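Local coordinates for putative aliphatic sulfonates-binding protein (Escherichia coli, PDB 2X26), which probably binds aliphatic sulfonates in the periplasm as the solute-binding component of an ABC-type transporter, at residues A101-G105 against H106-F110; T137-P141 against A142-A146; P236-A239 against S240-H244. One frame throughout, in Å; residues are numbered along the deposited sequence.

Overall arrangement
Contacts 1 and 2 belong to the same mixed sheet, on neighbouring strands. Their centres are 14 Å apart and they meet through these parallel strands, where Val108 O lies 2.9 Å from Thr137 N and Phe110 O the same distance from Leu139 N, both probable hydrogen bonds. Phe110 also packs against Tyr138, and Ala109 against Ala144. Contact 1 leads into strand 107-110, whereas contact 2 leads from strand 135-138 into the next helix. Contact 3, later in the chain, stands apart: its nearest atoms are about 10 Å from contact 2 and about 17 Å from contact 1. The side chain of Tyr241 in contact 3 lies about 4 Å from a bound glycerol, which probably came from crystallisation.

Contact 1 of 3, residues A101-G105 against H106-F110; sequences ADLKG and HKVAF
His106 reaches back across a tight turn to the carbonyl of Asp102, and its side chain can be followed atom by atom. His106 CB sits 3.4 Å from Leu103 O, the same oxygen that accepts the backbone bond from His106 N at 2.9 Å; this is the closing bond of the type II beta turn from Leu103 to His106. Because CG lies anti to the carbonyl carbon (chi1 -71°), the ring swings back over the turn toward the 3-10 segment, with His106 CG 3.9 Å from Gly105 C. His106 ND1 then donates to Asp102 O at 3.2 Å. The acceptor lies at the ring edge, 6° out of the imidazole plane, and the nitrogen in turn approaches within the carbonyl plane, but the bond is bent, with an N-H...O angle of 138°. Next to it, His106 CE1 stands 3.6 Å from Asp102 O. With an alanine here, Asp102 O would probably lose its ring donor and the 3-10 segment would be tied less firmly to the turn.

Gly105 takes the third place in the turn with a positive phi, where a CB would be jammed against the preceding carbonyl oxygen. On the buried side, Leu103 and Val108 cross at about a right angle, Leu103 CD2 meeting Val108 CG2 at 4.1 Å; beyond them Leu103 packs on Ala155 and Val108 on Leu120 of helix 115-126. The carboxylate of Asp102 serves a separate purpose, with OD2 accepting bonds from Lys98 N and Thr99 N. Chemically, the turn is thus held by two successive carbonyls, one taken by a main-chain N-H and the other by an imidazole, while an apolar pair packs beneath it where the chain enters strand 107-110.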
loop_
_atom_site.group_PDB
_atom_site.type_symbol
_atom_site.label_atom_id
_atom_site.label_comp_id
_atom_site.label_asym_id
_atom_site.label_seq_id
_atom_site.Cartn_x
_atom_site.Cartn_y
_atom_site.Cartn_z
ATOM N N ALA A 101 25.795 -8.885 -2.874
ATOM C CA ALA A 101 27.161 -8.428 -3.089
ATOM C C ALA A 101 27.633 -8.674 -4.516
ATOM O O ALA A 101 28.397 -7.873 -5.050
ATOM C CB ALA A 101 28.089 -9.086 -2.082
ATOM N N ASP A 102 27.178 -9.759 -5.137
ATOM C CA ASP A 102 27.620 -10.056 -6.491
ATOM C C ASP A 102 27.079 -9.078 -7.531
ATOM O O ASP A 102 27.557 -9.063 -8.665
ATOM C CB ASP A 102 27.273 -11.471 -6.911
ATOM C CG ASP A 102 28.029 -12.502 -6.150
ATOM O OD1 ASP A 102 29.132 -12.186 -5.617
ATOM O OD2 ASP A 102 27.505 -13.636 -6.064
ATOM N N LEU A 103 26.116 -8.244 -7.150
ATOM C CA LEU A 103 25.632 -7.208 -8.073
ATOM C C LEU A 103 26.621 -6.079 -8.344
ATOM O O LEU A 103 26.424 -5.318 -9.270
ATOM C CB LEU A 103 24.322 -6.601 -7.599
ATOM C CG LEU A 103 23.143 -7.574 -7.574
ATOM C CD1 LEU A 103 22.050 -6.965 -6.820
ATOM C CD2 LEU A 103 22.654 -7.894 -8.938
ATOM N N LYS A 104 27.655 -5.942 -7.517
ATOM C CA LYS A 104 28.674 -4.891 -7.735
ATOM C C LYS A 104 29.064 -4.814 -9.208
ATOM O O LYS A 104 29.426 -5.823 -9.789
ATOM C CB LYS A 104 29.938 -5.174 -6.902
ATOM C CG LYS A 104 30.911 -3.991 -6.875
ATOM C CD LYS A 104 31.879 -4.062 -5.695
ATOM C CE LYS A 104 32.823 -2.853 -5.696
ATOM N NZ LYS A 104 33.882 -2.911 -4.587
ATOM N N GLY A 105 28.977 -3.626 -9.800
ATOM C CA GLY A 105 29.418 -3.436 -11.182
ATOM C C GLY A 105 28.384 -3.788 -12.249
ATOM O O GLY A 105 28.616 -3.552 -13.443
ATOM N N HIS A 106 27.252 -4.349 -11.839
ATOM C CA HIS A 106 26.220 -4.809 -12.795
ATOM C C HIS A 106 25.054 -3.849 -12.975
ATOM O O HIS A 106 24.885 -2.907 -12.188
ATOM C CB HIS A 106 25.719 -6.208 -12.425
ATOM C CG HIS A 106 26.718 -7.286 -12.674
ATOM N ND1 HIS A 106 27.310 -8.007 -11.664
ATOM C CD2 HIS A 106 27.258 -7.743 -13.829
ATOM C CE1 HIS A 106 28.171 -8.868 -12.181
ATOM N NE2 HIS A 106 28.157 -8.727 -13.494
ATOM N N LYS A 107 24.245 -4.085 -14.026
ATOM C CA LYS A 107 23.088 -3.248 -14.317
ATOM C C LYS A 107 21.846 -3.815 -13.619
ATOM O O LYS A 107 21.515 -4.996 -13.775
ATOM C CB LYS A 107 22.831 -3.164 -15.831
ATOM C CG LYS A 107 24.003 -2.676 -16.651
ATOM C CD LYS A 107 23.677 -2.967 -18.138
ATOM C CE LYS A 107 24.865 -3.303 -18.969
ATOM N NZ LYS A 107 25.493 -2.082 -19.531
ATOM N N VAL A 108 21.180 -2.970 -12.841
ATOM C CA VAL A 108 19.985 -3.406 -12.156
ATOM C C VAL A 108 18.808 -2.512 -12.562
ATOM O O VAL A 108 18.855 -1.292 -12.325
ATOM C CB VAL A 108 20.201 -3.337 -10.640
ATOM C CG1 VAL A 108 18.933 -3.832 -9.890
ATOM C CG2 VAL A 108 21.459 -4.170 -10.191
ATOM N N ALA A 109 17.726 -3.103 -13.084
ATOM C CA ALA A 109 16.562 -2.326 -13.468
ATOM C C ALA A 109 15.582 -2.232 -12.303
ATOM O O ALA A 109 15.404 -3.216 -11.582
ATOM C CB ALA A 109 15.876 -2.986 -14.628
ATOM N N PHE A 110 14.945 -1.069 -12.155
ATOM C CA PHE A 110 13.844 -0.835 -11.181
ATOM C C PHE A 110 13.244 0.538 -11.433
ATOM O O PHE A 110 13.898 1.375 -12.059
ATOM C CB PHE A 110 14.365 -0.881 -9.735
ATOM C CG PHE A 110 15.461 0.140 -9.447
ATOM C CD1 PHE A 110 15.176 1.357 -8.807
ATOM C CD2 PHE A 110 16.774 -0.108 -9.856
ATOM C CE1 PHE A 110 16.211 2.290 -8.572
ATOM C CE2 PHE A 110 17.788 0.835 -9.654
ATOM C CZ PHE A 110 17.492 2.019 -8.999
#

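Contact 2 of 3, residues T137-P141 against A142-A146; sequences TYLTP and ADARA
Leu139 meets Ala144 as the chain leaves strand 135-138, CB against CB at 3.9 Å. From there Leu139 CD1 runs alongside the first helical turn, 4.0 Å from Ala144 CA. Thr140 follows at the N-cap position, but its hydroxyl makes no capping bond. With chi1 at 62°, Thr140 OG1 is set between the backbone N and the carbonyl carbon, beside Asp143 and pointing the same way, 3.6 Å from Asp143 OD2. A water does the joining instead: it accepts from Thr140 N at 2.9 Å and donates to Asp143 OD2 at 2.7 Å, so the aspartate reaches the N-cap backbone indirectly. Thr140 O receives Ala144 N at 2.8 Å, almost straight on, with a C=O...N angle of 170°. Pro141 opens the helix; it has no N-H to offer, and Pro141 O accepts from Arg145 N at 2.8 Å. Its ring packs on Ile158 and Trp159, while Ala144 also touches Trp156. Such a strand-to-helix junction, with proline in the first turn, belongs to the beta-alpha-beta crossover in which helix 141-149 carries the chain past strand 107-110 to strand 155-159.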
loop_
_atom_site.group_PDB
_atom_site.type_symbol
_atom_site.label_atom_id
_atom_site.label_comp_id
_atom_site.label_asym_id
_atom_site.label_seq_id
_atom_site.Cartn_x
_atom_site.Cartn_y
_atom_site.Cartn_z
ATOM N N THR A 137 19.380 1.439 -13.244
ATOM C CA THR A 137 18.788 1.522 -14.564
ATOM C C THR A 137 17.295 1.802 -14.366
ATOM O O THR A 137 16.524 0.879 -14.066
ATOM C CB THR A 137 18.999 0.201 -15.293
ATOM O OG1 THR A 137 20.412 -0.089 -15.362
ATOM C CG2 THR A 137 18.459 0.297 -16.664
ATOM N N TYR A 138 16.931 3.078 -14.480
ATOM C CA TYR A 138 15.621 3.531 -14.000
ATOM C C TYR A 138 14.559 3.267 -15.052
ATOM O O TYR A 138 14.572 3.900 -16.095
ATOM C CB TYR A 138 15.675 5.019 -13.651
ATOM C CG TYR A 138 16.692 5.366 -12.546
ATOM C CD1 TYR A 138 16.445 4.999 -11.234
ATOM C CD2 TYR A 138 17.881 6.092 -12.835
ATOM C CE1 TYR A 138 17.326 5.314 -10.209
ATOM C CE2 TYR A 138 18.795 6.398 -11.792
ATOM C CZ TYR A 138 18.486 5.999 -10.481
ATOM O OH TYR A 138 19.312 6.254 -9.388
ATOM N N LEU A 139 13.660 2.307 -14.790
ATOM C CA LEU A 139 12.674 1.882 -15.798
ATOM C C LEU A 139 11.364 1.489 -15.144
ATOM O O LEU A 139 11.379 0.846 -14.124
ATOM C CB LEU A 139 13.196 0.650 -16.518
ATOM C CG LEU A 139 14.500 0.842 -17.332
ATOM C CD1 LEU A 139 14.990 -0.493 -17.881
ATOM C CD2 LEU A 139 14.152 1.808 -18.444
ATOM N N THR A 140 10.240 1.758 -15.806
ATOM C CA THR A 140 8.956 1.297 -15.265
ATOM C C THR A 140 8.812 -0.208 -15.551
ATOM O O THR A 140 9.617 -0.758 -16.295
ATOM C CB THR A 140 7.820 2.111 -15.852
ATOM O OG1 THR A 140 7.798 1.900 -17.266
ATOM C CG2 THR A 140 8.054 3.627 -15.551
ATOM N N PRO A 141 7.868 -0.898 -14.902
ATOM C CA PRO A 141 7.916 -2.352 -14.948
ATOM C C PRO A 141 7.856 -2.929 -16.370
ATOM O O PRO A 141 8.628 -3.842 -16.647
ATOM C CB PRO A 141 6.685 -2.779 -14.129
ATOM C CG PRO A 141 6.515 -1.675 -13.161
ATOM C CD PRO A 141 6.859 -0.417 -13.934
ATOM N N ALA A 142 7.006 -2.395 -17.261
ATOM C CA ALA A 142 6.935 -2.951 -18.629
ATOM C C ALA A 142 8.262 -2.822 -19.356
ATOM O O ALA A 142 8.699 -3.777 -20.006
ATOM C CB ALA A 142 5.830 -2.300 -19.457
ATOM N N ASP A 143 8.902 -1.649 -19.232
ATOM C CA ASP A 143 10.205 -1.417 -19.869
ATOM C C ASP A 143 11.319 -2.262 -19.246
ATOM O O ASP A 143 12.252 -2.717 -19.953
ATOM C CB ASP A 143 10.584 0.068 -19.833
ATOM C CG ASP A 143 9.680 0.946 -20.708
ATOM O OD1 ASP A 143 9.112 0.448 -21.710
ATOM O OD2 ASP A 143 9.541 2.153 -20.375
ATOM N N ALA A 144 11.255 -2.440 -17.907
ATOM C CA ALA A 144 12.220 -3.239 -17.218
ATOM C C ALA A 144 12.101 -4.731 -17.550
ATOM O O ALA A 144 13.126 -5.409 -17.679
ATOM C CB ALA A 144 12.111 -3.002 -15.694
ATOM N N ARG A 145 10.865 -5.226 -17.637
ATOM C CA ARG A 145 10.570 -6.629 -17.957
ATOM C C ARG A 145 11.223 -6.989 -19.294
ATOM O O ARG A 145 11.905 -8.031 -19.410
ATOM C CB ARG A 145 9.057 -6.873 -18.006
ATOM C CG ARG A 145 8.656 -8.319 -18.379
ATOM C CD ARG A 145 7.149 -8.461 -18.334
ATOM N NE ARG A 145 6.512 -7.505 -19.242
ATOM C CZ ARG A 145 5.370 -6.857 -19.006
ATOM N NH1 ARG A 145 4.686 -7.038 -17.878
ATOM N NH2 ARG A 145 4.901 -6.019 -19.927
ATOM N N ALA A 146 11.080 -6.098 -20.274
ATOM C CA ALA A 146 11.674 -6.320 -21.595
ATOM C C ALA A 146 13.192 -6.366 -21.541
ATOM O O ALA A 146 13.809 -7.269 -22.108
ATOM C CB ALA A 146 11.205 -5.264 -22.593
HETATM O O HOH W 1 10.600 3.369 -18.216
#

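Contact 3 of 3, residues P236-A239 against S240-H244; sequences PVIA and SYLDH
Ile238 and Leu242, one helical turn apart, lie along the same flank of helix 235-243, with Ile238 CG2 4.4 Å from Leu242 CG. Leu242 CG, anti to its own carbonyl carbon (chi1 -69°), leans back over the preceding turn to 3.4 Å from Ile238 O, the oxygen that also accepts from Leu242 N. This apolar flank faces helix 220-231: Ile238 packs on Leu227 and Ala228, Leu242 on Arg220 and Ile224.

Tyr241 leaves the axis in a different direction. The helical backbone places Tyr241 CB 3.3 Å from Ile238 O. With CG anti to the backbone N (chi1 177°), the ring leads away from the preceding turn, to Lys83, Asp160 and Pro161. Val237 and Ser240 meet helix 162-169 instead, Val237 touching Ser164 and Leu168, and Ser240 OG hydrogen-bonded to Ser164 OG.

Asp243 folds back against Ala239, with Asp243 OD2 3.3 Å from Ala239 O. These are two acceptors with no hydrogen bond between them, and they would probably gain from a cation close by. Arg220 supplies it: NH1 makes a salt bridge with Asp243 OD1, and NH2 a weak hydrogen bond with Ala239 O. The His244 ring covers Ser240 O, which stands 3.1 Å above the plane over its centre; Tyr163 stacks with this ring, and ND1 is hydrogen-bonded to Asp160.

Under these side chains runs a ladder of four i to i+4 bonds, from Ser240 N to Pro236 O at 3.2 Å through Tyr241 N to Val237 O at 2.8 Å and on to Asp243 N with Ala239 O. Residues three or four apart thus share a flank, and each flank meets a different neighbour, the pattern of an alpha-helix packed against helix 162-169 on one flank and helix 220-231 on another.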
loop_
_atom_site.group_PDB
_atom_site.type_symbol
_atom_site.label_atom_id
_atom_site.label_comp_id
_atom_site.label_asym_id
_atom_site.label_seq_id
_atom_site.Cartn_x
_atom_site.Cartn_y
_atom_site.Cartn_z
ATOM N N PRO A 236 -3.157 -19.110 -12.099
ATOM C CA PRO A 236 -1.940 -19.501 -11.345
ATOM C C PRO A 236 -1.055 -18.340 -10.898
ATOM O O PRO A 236 -0.337 -18.463 -9.884
ATOM C CB PRO A 236 -1.182 -20.406 -12.331
ATOM C CG PRO A 236 -2.310 -20.972 -13.230
ATOM C CD PRO A 236 -3.186 -19.755 -13.427
ATOM N N VAL A 237 -1.032 -17.240 -11.642
ATOM C CA VAL A 237 -0.280 -16.045 -11.204
ATOM C C VAL A 237 -0.868 -15.460 -9.912
ATOM O O VAL A 237 -0.132 -15.118 -8.961
ATOM C CB VAL A 237 -0.196 -14.991 -12.348
ATOM C CG1 VAL A 237 0.480 -13.703 -11.858
ATOM C CG2 VAL A 237 0.613 -15.591 -13.513
ATOM N N ILE A 238 -2.207 -15.411 -9.849
ATOM C CA ILE A 238 -2.952 -14.928 -8.652
ATOM C C ILE A 238 -2.698 -15.877 -7.474
ATOM O O ILE A 238 -2.559 -15.401 -6.324
ATOM C CB ILE A 238 -4.454 -14.841 -8.912
ATOM C CG1 ILE A 238 -4.736 -13.862 -10.067
ATOM C CG2 ILE A 238 -5.235 -14.407 -7.656
ATOM C CD1 ILE A 238 -4.104 -12.500 -9.863
ATOM N N ALA A 239 -2.687 -17.182 -7.738
ATOM C CA ALA A 239 -2.423 -18.159 -6.670
ATOM C C ALA A 239 -1.056 -17.884 -6.002
ATOM O O ALA A 239 -0.952 -17.846 -4.775
ATOM C CB ALA A 239 -2.461 -19.582 -7.212
ATOM N N SER A 240 -0.013 -17.735 -6.834
ATOM C CA SER A 240 1.351 -17.395 -6.394
ATOM C C SER A 240 1.338 -16.063 -5.652
ATOM O O SER A 240 1.930 -15.933 -4.567
ATOM C CB SER A 240 2.254 -17.296 -7.618
ATOM O OG SER A 240 3.620 -17.070 -7.275
ATOM N N TYR A 241 0.662 -15.070 -6.228
ATOM C CA TYR A 241 0.539 -13.773 -5.598
ATOM C C TYR A 241 -0.032 -13.839 -4.164
ATOM O O TYR A 241 0.543 -13.235 -3.219
ATOM C CB TYR A 241 -0.380 -12.899 -6.458
ATOM C CG TYR A 241 -0.666 -11.549 -5.909
ATOM C CD1 TYR A 241 0.173 -10.489 -6.168
ATOM C CD2 TYR A 241 -1.784 -11.331 -5.112
ATOM C CE1 TYR A 241 -0.097 -9.206 -5.623
ATOM C CE2 TYR A 241 -2.073 -10.082 -4.590
ATOM C CZ TYR A 241 -1.243 -9.036 -4.848
ATOM O OH TYR A 241 -1.581 -7.807 -4.349
ATOM N N LEU A 242 -1.119 -14.586 -3.973
ATOM C CA LEU A 242 -1.711 -14.728 -2.623
ATOM C C LEU A 242 -0.788 -15.501 -1.688
ATOM O O LEU A 242 -0.681 -15.169 -0.484
ATOM C CB LEU A 242 -3.084 -15.430 -2.727
ATOM C CG LEU A 242 -4.191 -14.609 -3.404
ATOM C CD1 LEU A 242 -5.436 -15.530 -3.295
ATOM C CD2 LEU A 242 -4.472 -13.268 -2.672
ATOM N N ASP A 243 -0.071 -16.496 -2.227
ATOM C CA ASP A 243 0.860 -17.278 -1.426
ATOM C C ASP A 243 2.073 -16.441 -0.888
ATOM O O ASP A 243 2.759 -16.885 0.032
ATOM C CB ASP A 243 1.363 -18.464 -2.234
ATOM C CG ASP A 243 0.332 -19.549 -2.383
ATOM O OD1 ASP A 243 -0.652 -19.527 -1.591
ATOM O OD2 ASP A 243 0.524 -20.444 -3.266
ATOM N N HIS A 244 2.350 -15.279 -1.467
ATOM C CA HIS A 244 3.462 -14.451 -0.975
ATOM C C HIS A 244 3.005 -13.446 0.082
ATOM O O HIS A 244 3.808 -12.618 0.510
ATOM C CB HIS A 244 4.150 -13.706 -2.122
ATOM C CG HIS A 244 4.663 -14.611 -3.192
ATOM N ND1 HIS A 244 4.626 -14.276 -4.530
ATOM C CD2 HIS A 244 5.210 -15.849 -3.122
ATOM C CE1 HIS A 244 5.139 -15.266 -5.239
ATOM N NE2 HIS A 244 5.503 -16.235 -4.409
#